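Local coordinates for protein AGR_C_1268p (Agrobacterium tumefaciens str. C58, PDB 2GHS) that is a regucalcin-like beta-propeller protein of the SMP-30 family that probably binds one divalent metal ion and probably acts as a gluconolactonase, hydrolysing sugar lactones, at residues 38-48 / 305-313; 144-152 / 161-169. All coordinates share one frame; numbering follows the deposited sequence.

Contact 1: 38-48 / 305-313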
ATOM      1  N   PHE A  38     -14.704   2.007 -15.573  1.00  7.91           N
ATOM      2  CA  PHE A  38     -13.347   1.665 -15.917  1.00  8.33           C
ATOM      3  C   PHE A  38     -13.105   1.802 -17.405  1.00 12.98           C
ATOM      4  O   PHE A  38     -13.838   1.238 -18.202  1.00 11.68           O
ATOM      5  CB  PHE A  38     -13.054   0.238 -15.502  1.00 11.20           C
ATOM      6  CG  PHE A  38     -11.629  -0.171 -15.691  1.00  8.44           C
ATOM      7  CD1 PHE A  38     -10.609   0.419 -14.954  1.00  9.30           C
ATOM      8  CD2 PHE A  38     -11.304  -1.195 -16.569  1.00 12.26           C
ATOM      9  CE1 PHE A  38      -9.284  -0.009 -15.107  1.00  9.75           C
ATOM     10  CE2 PHE A  38      -9.982  -1.596 -16.751  1.00 10.78           C
ATOM     11  CZ  PHE A  38      -8.971  -1.023 -16.007  1.00 10.46           C
ATOM     12  N   ALA A  39     -12.048   2.518 -17.758  1.00 12.00           N
ATOM     13  CA  ALA A  39     -11.654   2.689 -19.145  1.00 12.26           C
ATOM     14  C   ALA A  39     -10.138   2.548 -19.236  1.00 16.60           C
ATOM     15  O   ALA A  39      -9.479   3.090 -20.122  1.00 17.85           O
ATOM     16  CB  ALA A  39     -12.097   4.043 -19.652  1.00 15.99           C
ATOM     17  N   GLY A  40      -9.579   1.818 -18.299  1.00 13.13           N
ATOM     18  CA  GLY A  40      -8.135   1.609 -18.292  1.00 13.46           C
ATOM     19  C   GLY A  40      -7.728   0.289 -18.920  1.00 14.42           C
ATOM     20  O   GLY A  40      -8.359  -0.231 -19.850  1.00 12.66           O
ATOM     21  N   ARG A  41      -6.638  -0.254 -18.417  1.00 11.73           N
ATOM     22  CA  ARG A  41      -6.121  -1.484 -18.961  1.00 14.15           C
ATOM     23  C   ARG A  41      -5.592  -2.393 -17.886  1.00 12.50           C
ATOM     24  O   ARG A  41      -5.406  -1.958 -16.733  1.00 11.78           O
ATOM     25  CB  ARG A  41      -5.025  -1.163 -19.943  1.00 17.01           C
ATOM     26  CG  ARG A  41      -3.821  -0.513 -19.393  1.00 18.30           C
ATOM     27  CD  ARG A  41      -2.913  -0.192 -20.585  1.00 32.86           C
ATOM     28  NE  ARG A  41      -1.787   0.659 -20.218  1.00 39.53           N
ATOM     29  CZ  ARG A  41      -0.498   0.343 -20.343  1.00 43.69           C
ATOM     30  NH1 ARG A  41      -0.107  -0.824 -20.859  1.00 43.05           N
ATOM     31  NH2 ARG A  41       0.421   1.220 -19.948  1.00 49.56           N
ATOM     32  N   VAL A  42      -5.429  -3.657 -18.270  1.00  9.34           N
ATOM     33  CA  VAL A  42      -4.797  -4.679 -17.436  1.00  8.23           C
ATOM     34  C   VAL A  42      -3.305  -4.605 -17.628  1.00  8.85           C
ATOM     35  O   VAL A  42      -2.820  -4.795 -18.716  1.00 11.15           O
ATOM     36  CB  VAL A  42      -5.322  -6.100 -17.749  1.00  8.79           C
ATOM     37  CG1 VAL A  42      -4.638  -7.159 -16.895  1.00  8.18           C
ATOM     38  CG2 VAL A  42      -6.842  -6.159 -17.571  1.00 13.78           C
ATOM     39  N   LEU A  43      -2.583  -4.380 -16.536  1.00  7.69           N
ATOM     40  CA  LEU A  43      -1.117  -4.359 -16.546  1.00  9.94           C
ATOM     41  C   LEU A  43      -0.514  -5.739 -16.412  1.00  9.88           C
ATOM     42  O   LEU A  43       0.570  -5.989 -16.969  1.00 10.03           O
ATOM     43  CB  LEU A  43      -0.575  -3.477 -15.437  1.00 10.22           C
ATOM     44  CG  LEU A  43      -0.810  -1.983 -15.574  1.00 12.29           C
ATOM     45  CD1 LEU A  43      -0.256  -1.249 -14.377  1.00 13.78           C
ATOM     46  CD2 LEU A  43      -0.208  -1.479 -16.858  1.00 17.57           C
ATOM     47  N   ASP A  44      -1.171  -6.607 -15.667  1.00 10.22           N
ATOM     48  CA  ASP A  44      -0.716  -7.967 -15.487  1.00 10.80           C
ATOM     49  C   ASP A  44      -1.946  -8.859 -15.389  1.00 11.89           C
ATOM     50  O   ASP A  44      -2.793  -8.666 -14.528  1.00  9.99           O
ATOM     51  CB  ASP A  44       0.181  -8.068 -14.228  1.00 10.36           C
ATOM     52  CG  ASP A  44       0.695  -9.482 -13.956  1.00 14.73           C
ATOM     53  OD1 ASP A  44       0.714 -10.330 -14.865  1.00 14.70           O
ATOM     54  OD2 ASP A  44       1.071  -9.764 -12.808  1.00 14.30           O
ATOM     55  N   GLU A  45      -2.006  -9.833 -16.284  1.00 11.10           N
ATOM     56  CA  GLU A  45      -3.094 -10.797 -16.348  1.00 12.49           C
ATOM     57  C   GLU A  45      -3.002 -11.920 -15.324  1.00 15.22           C
ATOM     58  O   GLU A  45      -3.948 -12.682 -15.165  1.00 16.33           O
ATOM     59  CB  GLU A  45      -3.180 -11.371 -17.759  1.00 15.62           C
ATOM     60  CG  GLU A  45      -3.425 -10.321 -18.860  1.00 17.37           C
ATOM     61  CD  GLU A  45      -4.894  -9.894 -19.054  1.00 28.33           C
ATOM     62  OE1 GLU A  45      -5.771 -10.427 -18.329  1.00 22.41           O
ATOM     63  OE2 GLU A  45      -5.157  -9.023 -19.945  1.00 27.98           O
ATOM     64  N   THR A  46      -1.893 -12.023 -14.596  1.00 12.88           N
ATOM     65  CA  THR A  46      -1.767 -13.028 -13.544  1.00 15.20           C
ATOM     66  C   THR A  46      -2.590 -12.604 -12.360  1.00 14.67           C
ATOM     67  O   THR A  46      -2.392 -11.514 -11.864  1.00 15.26           O
ATOM     68  CB  THR A  46      -0.317 -13.121 -13.044  1.00 16.26           C
ATOM     69  OG1 THR A  46       0.557 -13.218 -14.160  1.00 24.46           O
ATOM     70  CG2 THR A  46      -0.112 -14.304 -12.129  1.00 14.85           C
ATOM     71  N   PRO A  47      -3.513 -13.449 -11.904  1.00 12.32           N
ATOM     72  CA  PRO A  47      -4.283 -13.075 -10.703  1.00 13.38           C
ATOM     73  C   PRO A  47      -3.521 -13.287  -9.423  1.00 11.66           C
ATOM     74  O   PRO A  47      -2.883 -14.332  -9.221  1.00 13.42           O
ATOM     75  CB  PRO A  47      -5.529 -13.977 -10.764  1.00 17.17           C
ATOM     76  CG  PRO A  47      -5.188 -15.074 -11.723  1.00 17.40           C
ATOM     77  CD  PRO A  47      -3.916 -14.768 -12.452  1.00 15.54           C
HETATM   78  N   MSE A  48      -3.629 -12.310  -8.531  1.00 10.89           N
HETATM   79  CA  MSE A  48      -2.994 -12.368  -7.229  1.00  9.78           C
HETATM   80  C   MSE A  48      -3.988 -12.840  -6.199  1.00 13.05           C
HETATM   81  O   MSE A  48      -5.097 -12.317  -6.114  1.00 12.50           O
HETATM   82  CB  MSE A  48      -2.550 -10.977  -6.782  1.00 10.19           C
HETATM   83  CG  MSE A  48      -1.646 -10.261  -7.724  1.00  9.47           C
HETATM   84 SE   MSE A  48       0.170 -11.061  -7.827  1.00 13.57          SE
HETATM   85  CE  MSE A  48      -0.128 -12.140  -9.371  1.00 15.23           C
ATOM     86  N   GLN A 305     -11.514 -11.358 -13.697  1.00  9.80           N
ATOM     87  CA  GLN A 305     -10.585 -10.272 -13.447  1.00  8.76           C
ATOM     88  C   GLN A 305     -10.307 -10.000 -11.970  1.00  7.09           C
ATOM     89  O   GLN A 305      -9.484  -9.143 -11.645  1.00  6.38           O
ATOM     90  CB  GLN A 305     -11.023  -9.012 -14.167  1.00 11.52           C
ATOM     91  CG  GLN A 305     -11.093  -9.209 -15.678  1.00 14.25           C
ATOM     92  CD  GLN A 305     -11.250  -7.896 -16.389  1.00 15.20           C
ATOM     93  OE1 GLN A 305     -12.343  -7.346 -16.427  1.00 15.84           O
ATOM     94  NE2 GLN A 305     -10.170  -7.388 -16.967  1.00 16.96           N
ATOM     95  N   HIS A 306     -10.937 -10.746 -11.067  1.00  5.86           N
ATOM     96  CA  HIS A 306     -10.567 -10.650  -9.658  1.00  5.24           C
ATOM     97  C   HIS A 306      -9.096 -10.950  -9.542  1.00  6.45           C
ATOM     98  O   HIS A 306      -8.625 -11.955 -10.073  1.00  5.92           O
ATOM     99  CB  HIS A 306     -11.294 -11.687  -8.802  1.00  6.21           C
ATOM    100  CG  HIS A 306     -12.735 -11.379  -8.504  1.00  7.72           C
ATOM    101  ND1 HIS A 306     -13.132 -10.233  -7.845  1.00  7.45           N
ATOM    102  CD2 HIS A 306     -13.856 -12.106  -8.706  1.00 10.69           C
ATOM    103  CE1 HIS A 306     -14.436 -10.276  -7.660  1.00  8.41           C
ATOM    104  NE2 HIS A 306     -14.905 -11.387  -8.192  1.00  8.72           N
ATOM    105  N   GLY A 307      -8.381 -10.119  -8.811  1.00  7.52           N
ATOM    106  CA  GLY A 307      -6.959 -10.372  -8.512  1.00  4.96           C
ATOM    107  C   GLY A 307      -5.947  -9.794  -9.493  1.00  8.42           C
ATOM    108  O   GLY A 307      -4.739  -9.760  -9.213  1.00  5.59           O
ATOM    109  N   LEU A 308      -6.434  -9.297 -10.624  1.00  6.85           N
ATOM    110  CA  LEU A 308      -5.558  -8.703 -11.620  1.00  6.17           C
ATOM    111  C   LEU A 308      -5.073  -7.323 -11.157  1.00  5.21           C
ATOM    112  O   LEU A 308      -5.583  -6.742 -10.211  1.00  6.78           O
ATOM    113  CB  LEU A 308      -6.307  -8.616 -12.968  1.00  8.45           C
ATOM    114  CG  LEU A 308      -6.312  -9.869 -13.834  1.00 13.38           C
ATOM    115  CD1 LEU A 308      -6.625 -11.114 -13.053  1.00 18.23           C
ATOM    116  CD2 LEU A 308      -7.222  -9.710 -15.113  1.00  7.71           C
ATOM    117  N   THR A 309      -4.040  -6.819 -11.839  1.00  6.35           N
ATOM    118  CA  THR A 309      -3.434  -5.526 -11.562  1.00  5.55           C
ATOM    119  C   THR A 309      -3.750  -4.639 -12.756  1.00  6.46           C
ATOM    120  O   THR A 309      -3.514  -5.020 -13.926  1.00  7.06           O
ATOM    121  CB  THR A 309      -1.915  -5.703 -11.348  1.00  8.59           C
ATOM    122  OG1 THR A 309      -1.686  -6.611 -10.246  1.00 10.57           O
ATOM    123  CG2 THR A 309      -1.214  -4.420 -11.080  1.00 11.26           C
ATOM    124  N   PHE A 310      -4.323  -3.484 -12.466  1.00  7.67           N
ATOM    125  CA  PHE A 310      -4.872  -2.575 -13.468  1.00  6.80           C
ATOM    126  C   PHE A 310      -4.175  -1.218 -13.508  1.00  6.98           C
ATOM    127  O   PHE A 310      -3.465  -0.859 -12.602  1.00  8.00           O
ATOM    128  CB  PHE A 310      -6.348  -2.312 -13.172  1.00  7.33           C
ATOM    129  CG  PHE A 310      -7.151  -3.553 -12.951  1.00  6.01           C
ATOM    130  CD1 PHE A 310      -7.655  -4.294 -14.028  1.00  6.90           C
ATOM    131  CD2 PHE A 310      -7.424  -4.015 -11.648  1.00 10.46           C
ATOM    132  CE1 PHE A 310      -8.360  -5.503 -13.802  1.00  6.80           C
ATOM    133  CE2 PHE A 310      -8.155  -5.200 -11.437  1.00  7.44           C
ATOM    134  CZ  PHE A 310      -8.589  -5.952 -12.496  1.00  9.13           C
ATOM    135  N   GLU A 311      -4.402  -0.483 -14.570  1.00  7.68           N
ATOM    136  CA  GLU A 311      -4.109   0.958 -14.635  1.00  6.73           C
ATOM    137  C   GLU A 311      -5.393   1.686 -14.987  1.00  8.89           C
ATOM    138  O   GLU A 311      -6.096   1.310 -15.934  1.00  6.99           O
ATOM    139  CB  GLU A 311      -3.057   1.206 -15.711  1.00 10.09           C
ATOM    140  CG  GLU A 311      -2.537   2.600 -15.838  1.00 13.77           C
ATOM    141  CD  GLU A 311      -1.646   2.702 -17.059  1.00 20.41           C
ATOM    142  OE1 GLU A 311      -0.483   2.310 -16.999  1.00 26.47           O
ATOM    143  OE2 GLU A 311      -2.113   3.135 -18.131  1.00 38.74           O
ATOM    144  N   LEU A 312      -5.694   2.779 -14.297  1.00  8.79           N
ATOM    145  CA  LEU A 312      -6.899   3.546 -14.623  1.00  7.29           C
ATOM    146  C   LEU A 312      -6.726   4.297 -15.956  1.00  6.69           C
ATOM    147  O   LEU A 312      -5.578   4.525 -16.391  1.00  7.23           O
ATOM    148  CB  LEU A 312      -7.183   4.564 -13.515  1.00  8.42           C
ATOM    149  CG  LEU A 312      -7.542   4.052 -12.118  1.00  9.17           C
ATOM    150  CD1 LEU A 312      -8.024   5.205 -11.242  1.00 12.53           C
ATOM    151  CD2 LEU A 312      -8.618   3.003 -12.207  1.00 12.03           C
ATOM    152  N   GLY A 313      -7.831   4.707 -16.576  1.00  7.37           N
ATOM    153  CA  GLY A 313      -7.770   5.455 -17.817  1.00  7.83           C
ATOM    154  C   GLY A 313      -7.499   6.936 -17.656  1.00  8.45           C
ATOM    155  O   GLY A 313      -7.255   7.642 -18.628  1.00  8.06           O
TER
HETATM  156  O   HOH W   1     -10.581   4.293 -15.801  1.00 13.10           O
HETATM  157  O   HOH W   2      -1.224  -9.163 -11.146  1.00 19.90           O
HETATM  158  O   HOH W   3      -8.357  -9.485 -18.509  1.00 29.59           O
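Arg41 and Glu311 form an antiparallel hydrogen-bonded pair, Glu311 N reaching Arg41 O at 2.8 Å, Val42 and Phe310 follow as a non-hydrogen-bonded pair, and a beta bulge then shifts the register by one residue before Asp44 and Thr309. At the bulge Thr309 O takes Leu43 N at 2.8 Å and, weakly, Asp44 N. Arg41 and Glu311 lie side by side: NE meets OE2 at 3.3 Å from above the carboxylate plane, the two flat groups being turned 82° apart, while CD2 of Leu43 sits over the guanidinium centre. On the face of Val42 and Phe310, Val42 spreads its methyls, CG1 to Leu308 CD2 at 4.0 Å and CG2 to Phe310 CD1 at 4.1 Å. Phe38, its CG anti to the backbone N (chi1 -174°), brings CZ to within 4.0 Å of Phe310 CD1, the rings at 77°. Farther along, Pro47 CB touches Leu308 CD1, and Met48 N bonds to Gly307 O. Asp44 OD1 accepts Thr46 N, an Asx turn, as well as Thr46 OG1; Asp44 OD2 forms a salt bridge with Lys83. A water joins OD2, Thr46 O and Thr309 OG1. Strand 41-44 is thus the outer strand of a four-stranded sheet, paired with 309-311 in the Velcro-type closure known from beta-propellers, and buried Asp44 probably keeps its charge through Lys83, the water and Thr46.

Contact 2: 144-152 / 161-169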
ATOM      1  N   SER A 144      10.867  12.231   4.913  1.00 11.39           N
ATOM      2  CA  SER A 144      12.049  12.305   5.772  1.00 11.59           C
ATOM      3  C   SER A 144      12.979  11.083   5.600  1.00 12.08           C
ATOM      4  O   SER A 144      14.114  11.101   6.093  1.00 14.01           O
ATOM      5  CB  SER A 144      11.611  12.358   7.228  1.00 11.92           C
ATOM      6  OG  SER A 144      10.970  11.142   7.588  1.00 11.78           O
ATOM      7  N   GLY A 145      12.495  10.011   4.962  1.00 11.47           N
ATOM      8  CA  GLY A 145      13.280   8.805   4.832  1.00 10.50           C
ATOM      9  C   GLY A 145      12.929   7.734   5.827  1.00  9.42           C
ATOM     10  O   GLY A 145      13.598   6.691   5.873  1.00 11.41           O
ATOM     11  N   ALA A 146      11.919   7.993   6.647  1.00 10.05           N
ATOM     12  CA  ALA A 146      11.378   7.003   7.588  1.00  9.64           C
ATOM     13  C   ALA A 146      10.163   6.297   6.995  1.00  8.36           C
ATOM     14  O   ALA A 146       9.369   6.877   6.215  1.00 10.34           O
ATOM     15  CB  ALA A 146      10.969   7.692   8.864  1.00 10.12           C
ATOM     16  N   LEU A 147      10.052   5.011   7.341  1.00  8.17           N
ATOM     17  CA  LEU A 147       8.938   4.157   6.886  1.00  7.29           C
ATOM     18  C   LEU A 147       7.871   4.168   7.982  1.00  9.99           C
ATOM     19  O   LEU A 147       8.205   4.078   9.154  1.00 10.01           O
ATOM     20  CB  LEU A 147       9.459   2.715   6.712  1.00 10.99           C
ATOM     21  CG  LEU A 147       8.417   1.624   6.406  1.00 12.05           C
ATOM     22  CD1 LEU A 147       7.851   1.809   4.995  1.00 13.57           C
ATOM     23  CD2 LEU A 147       9.048   0.182   6.553  1.00 15.08           C
ATOM     24  N   TRP A 148       6.602   4.201   7.587  1.00  8.03           N
ATOM     25  CA  TRP A 148       5.512   3.796   8.460  1.00  9.17           C
ATOM     26  C   TRP A 148       5.077   2.400   7.964  1.00  8.52           C
ATOM     27  O   TRP A 148       4.807   2.196   6.768  1.00  8.09           O
ATOM     28  CB  TRP A 148       4.330   4.750   8.393  1.00  7.64           C
ATOM     29  CG  TRP A 148       4.433   6.019   9.164  1.00  6.95           C
ATOM     30  CD1 TRP A 148       5.564   6.758   9.435  1.00  9.92           C
ATOM     31  CD2 TRP A 148       3.351   6.775   9.678  1.00  8.42           C
ATOM     32  NE1 TRP A 148       5.240   7.895  10.119  1.00 11.96           N
ATOM     33  CE2 TRP A 148       3.889   7.930  10.275  1.00  6.86           C
ATOM     34  CE3 TRP A 148       1.962   6.585   9.706  1.00  9.61           C
ATOM     35  CZ2 TRP A 148       3.093   8.888  10.898  1.00  8.60           C
ATOM     36  CZ3 TRP A 148       1.183   7.550  10.322  1.00 13.61           C
ATOM     37  CH2 TRP A 148       1.756   8.669  10.918  1.00 12.72           C
ATOM     38  N   ILE A 149       4.933   1.467   8.890  1.00  6.73           N
ATOM     39  CA  ILE A 149       4.540   0.134   8.552  1.00  6.81           C
ATOM     40  C   ILE A 149       3.551  -0.425   9.577  1.00  7.85           C
ATOM     41  O   ILE A 149       3.774  -0.317  10.785  1.00  8.00           O
ATOM     42  CB  ILE A 149       5.802  -0.772   8.410  1.00  8.04           C
ATOM     43  CG1 ILE A 149       5.419  -2.213   8.046  1.00 13.15           C
ATOM     44  CG2 ILE A 149       6.629  -0.781   9.668  1.00 10.13           C
ATOM     45  CD1 ILE A 149       4.847  -2.357   6.665  1.00 14.26           C
ATOM     46  N   GLY A 150       2.472  -1.003   9.060  1.00  7.62           N
ATOM     47  CA  GLY A 150       1.452  -1.670   9.832  1.00  7.27           C
ATOM     48  C   GLY A 150       1.667  -3.152  10.009  1.00  8.51           C
ATOM     49  O   GLY A 150       2.217  -3.848   9.128  1.00 10.81           O
ATOM     50  N   THR A 151       1.206  -3.659  11.148  1.00  7.89           N
ATOM     51  CA  THR A 151       1.181  -5.101  11.381  1.00  9.55           C
ATOM     52  C   THR A 151      -0.233  -5.504  11.823  1.00  9.63           C
ATOM     53  O   THR A 151      -1.055  -4.631  12.189  1.00  9.25           O
ATOM     54  CB  THR A 151       2.140  -5.527  12.462  1.00  8.93           C
ATOM     55  OG1 THR A 151       1.730  -4.926  13.694  1.00 10.39           O
ATOM     56  CG2 THR A 151       3.576  -5.173  12.097  1.00 12.36           C
HETATM   57  N   MSE A 152      -0.526  -6.795  11.848  1.00  9.40           N
HETATM   58  CA  MSE A 152      -1.884  -7.276  12.166  1.00  8.26           C
HETATM   59  C   MSE A 152      -1.822  -8.721  12.588  1.00 10.54           C
HETATM   60  O   MSE A 152      -0.891  -9.447  12.227  1.00  8.97           O
HETATM   61  CB  MSE A 152      -2.814  -7.130  10.935  1.00  7.86           C
HETATM   62  CG  MSE A 152      -2.343  -7.905   9.745  1.00  4.99           C
HETATM   63 SE   MSE A 152      -3.567  -7.566   8.263  1.00 14.17          SE
HETATM   64  CE  MSE A 152      -5.066  -8.619   8.836  1.00 13.23           C
ATOM     65  N   GLY A 161      -2.953  -5.561  15.980  1.00  7.43           N
ATOM     66  CA  GLY A 161      -1.980  -4.820  15.152  1.00  8.20           C
ATOM     67  C   GLY A 161      -1.563  -3.454  15.684  1.00 11.00           C
ATOM     68  O   GLY A 161      -2.111  -2.940  16.648  1.00  9.16           O
ATOM     69  N   SER A 162      -0.558  -2.905  15.028  1.00  9.86           N
ATOM     70  CA  SER A 162       0.066  -1.630  15.355  1.00  8.24           C
ATOM     71  C   SER A 162       0.607  -0.957  14.084  1.00  8.11           C
ATOM     72  O   SER A 162       0.696  -1.594  13.027  1.00  7.33           O
ATOM     73  CB  SER A 162       1.252  -1.870  16.283  1.00 12.09           C
ATOM     74  OG  SER A 162       0.827  -2.549  17.459  1.00 11.09           O
ATOM     75  N   ILE A 163       0.967   0.307  14.222  1.00  7.34           N
ATOM     76  CA  ILE A 163       1.703   1.064  13.211  1.00  8.31           C
ATOM     77  C   ILE A 163       2.997   1.502  13.860  1.00  6.28           C
ATOM     78  O   ILE A 163       3.011   2.084  14.957  1.00  8.53           O
ATOM     79  CB  ILE A 163       0.925   2.242  12.636  1.00  6.60           C
ATOM     80  CG1 ILE A 163      -0.254   1.672  11.851  1.00  9.71           C
ATOM     81  CG2 ILE A 163       1.801   3.095  11.733  1.00  8.97           C
ATOM     82  CD1 ILE A 163      -1.223   2.724  11.310  1.00 12.27           C
ATOM     83  N   TYR A 164       4.077   1.172  13.162  1.00  7.03           N
ATOM     84  CA  TYR A 164       5.445   1.545  13.566  1.00  9.14           C
ATOM     85  C   TYR A 164       6.109   2.518  12.610  1.00  8.50           C
ATOM     86  O   TYR A 164       5.819   2.525  11.418  1.00  8.64           O
ATOM     87  CB  TYR A 164       6.338   0.304  13.613  1.00  9.37           C
ATOM     88  CG  TYR A 164       5.867  -0.799  14.560  1.00  6.39           C
ATOM     89  CD1 TYR A 164       4.955  -1.742  14.145  1.00  9.87           C
ATOM     90  CD2 TYR A 164       6.336  -0.884  15.851  1.00  6.25           C
ATOM     91  CE1 TYR A 164       4.536  -2.758  14.986  1.00 12.85           C
ATOM     92  CE2 TYR A 164       5.917  -1.880  16.698  1.00  9.33           C
ATOM     93  CZ  TYR A 164       5.019  -2.827  16.250  1.00  9.10           C
ATOM     94  OH  TYR A 164       4.605  -3.839  17.123  1.00 10.14           O
ATOM     95  N   HIS A 165       7.056   3.278  13.169  1.00  9.70           N
ATOM     96  CA  HIS A 165       7.943   4.185  12.456  1.00  8.92           C
ATOM     97  C   HIS A 165       9.305   3.558  12.477  1.00 10.81           C
ATOM     98  O   HIS A 165       9.749   3.095  13.545  1.00 10.26           O
ATOM     99  CB  HIS A 165       7.929   5.485  13.243  1.00  9.59           C
ATOM    100  CG  HIS A 165       8.875   6.543  12.784  1.00  8.81           C
ATOM    101  ND1 HIS A 165      10.191   6.603  13.192  1.00 10.44           N
ATOM    102  CD2 HIS A 165       8.652   7.682  12.078  1.00  6.99           C
ATOM    103  CE1 HIS A 165      10.748   7.705  12.708  1.00  9.75           C
ATOM    104  NE2 HIS A 165       9.837   8.375  12.026  1.00  9.54           N
ATOM    105  N   VAL A 166       9.945   3.513  11.311  1.00  8.71           N
ATOM    106  CA  VAL A 166      11.295   2.930  11.181  1.00  9.91           C
ATOM    107  C   VAL A 166      12.216   3.973  10.534  1.00  8.47           C
ATOM    108  O   VAL A 166      11.961   4.432   9.433  1.00  9.25           O
ATOM    109  CB  VAL A 166      11.283   1.672  10.349  1.00  9.12           C
ATOM    110  CG1 VAL A 166      12.639   1.004  10.459  1.00  9.88           C
ATOM    111  CG2 VAL A 166      10.157   0.704  10.807  1.00 12.85           C
ATOM    112  N   ALA A 167      13.266   4.355  11.250  1.00  9.28           N
ATOM    113  CA  ALA A 167      14.247   5.276  10.705  1.00 10.17           C
ATOM    114  C   ALA A 167      15.629   4.807  11.087  1.00 10.63           C
ATOM    115  O   ALA A 167      15.918   4.608  12.271  1.00  9.73           O
ATOM    116  CB  ALA A 167      14.013   6.621  11.227  1.00 11.53           C
ATOM    117  N   LYS A 168      16.457   4.564  10.073  1.00 10.76           N
ATOM    118  CA  LYS A 168      17.833   4.143  10.259  1.00 12.94           C
ATOM    119  C   LYS A 168      17.873   2.913  11.142  1.00 13.37           C
ATOM    120  O   LYS A 168      18.721   2.801  12.046  1.00 14.82           O
ATOM    121  CB  LYS A 168      18.703   5.269  10.836  1.00 16.38           C
ATOM    122  CG  LYS A 168      18.658   6.518  10.001  1.00 18.42           C
ATOM    123  CD  LYS A 168      19.621   7.574  10.480  1.00 29.88           C
ATOM    124  CE  LYS A 168      19.795   8.663   9.430  1.00 40.04           C
ATOM    125  NZ  LYS A 168      18.532   9.444   9.182  1.00 48.04           N
ATOM    126  N   GLY A 169      16.911   2.031  10.937  1.00 10.61           N
ATOM    127  CA  GLY A 169      16.851   0.734  11.604  1.00  9.72           C
ATOM    128  C   GLY A 169      16.268   0.743  13.004  1.00 12.54           C
ATOM    129  O   GLY A 169      16.194  -0.308  13.629  1.00 15.92           O
TER
HETATM  130  O   HOH W   4      15.505   6.264   7.747  1.00 16.18           O
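Tyr164 and Ile149 form a hydrogen-bonded pair at the middle of an antiparallel hairpin, Tyr164 N bonding to Ile149 O at 2.8 Å and Ile149 N returning to Tyr164 O. From there the Tyr164 side chain runs along the face it shares with Ile149 and Thr151. Its CB lies 4.1 Å from Ile149 CG2; CG is placed anti to the carbonyl carbon (chi1 -58°), and the ring turns an edge to strand 147-152. Along that edge CD1 meets Ile149 O at 3.8 Å, and CE1 comes equally near to Thr151 OG1, with Thr151 CG2 close by; the two side chains cross at about a right angle. At the tip, OH bonds to Glu128, which also takes Thr151 OG1 on the same carboxylate oxygen. Beyond Tyr164, Val166 lies alongside Ile149, CG2 to CG2. On the other face Trp148 sets CE3 at 4.0 Å from Ile163 CG2 and its NE1 near the plane of the His165 ring, at the ring's edge. These two rings meet rim to rim, and Trp148 NE1 and His165 NE2 find partners outside the hairpin, Gly213 O and Thr212 O. Ala146 CB packs 3.4 Å from that same NE2. Glu128 is a ligand of the bound potassium ion, so the Thr151 and Tyr164 hydroxyls form a second shell that probably fixes the carboxylate's rotation and links this hairpin of the propeller to the ion site.

From the N terminus, the modelled chain, which begins at residue 33, soon reaches 38-48, and contact 1 is completed only when 305-313 arrives 257 residues later, near the C-terminal end. It closes nearly the whole propeller: a strand from the start of the chain is laid against one from its end, in the sheet that also holds 273-279 and 285-290. Contact 2 is a local hairpin, joining neighbouring strands 147-153 and 161-167 within the antiparallel sheet that runs from 134-141 to 220-224. It lies wholly within the long span bridged by contact 1, so the two nest and do not cross. Their centres are 29 Å apart, on opposite sides of the chain's centre.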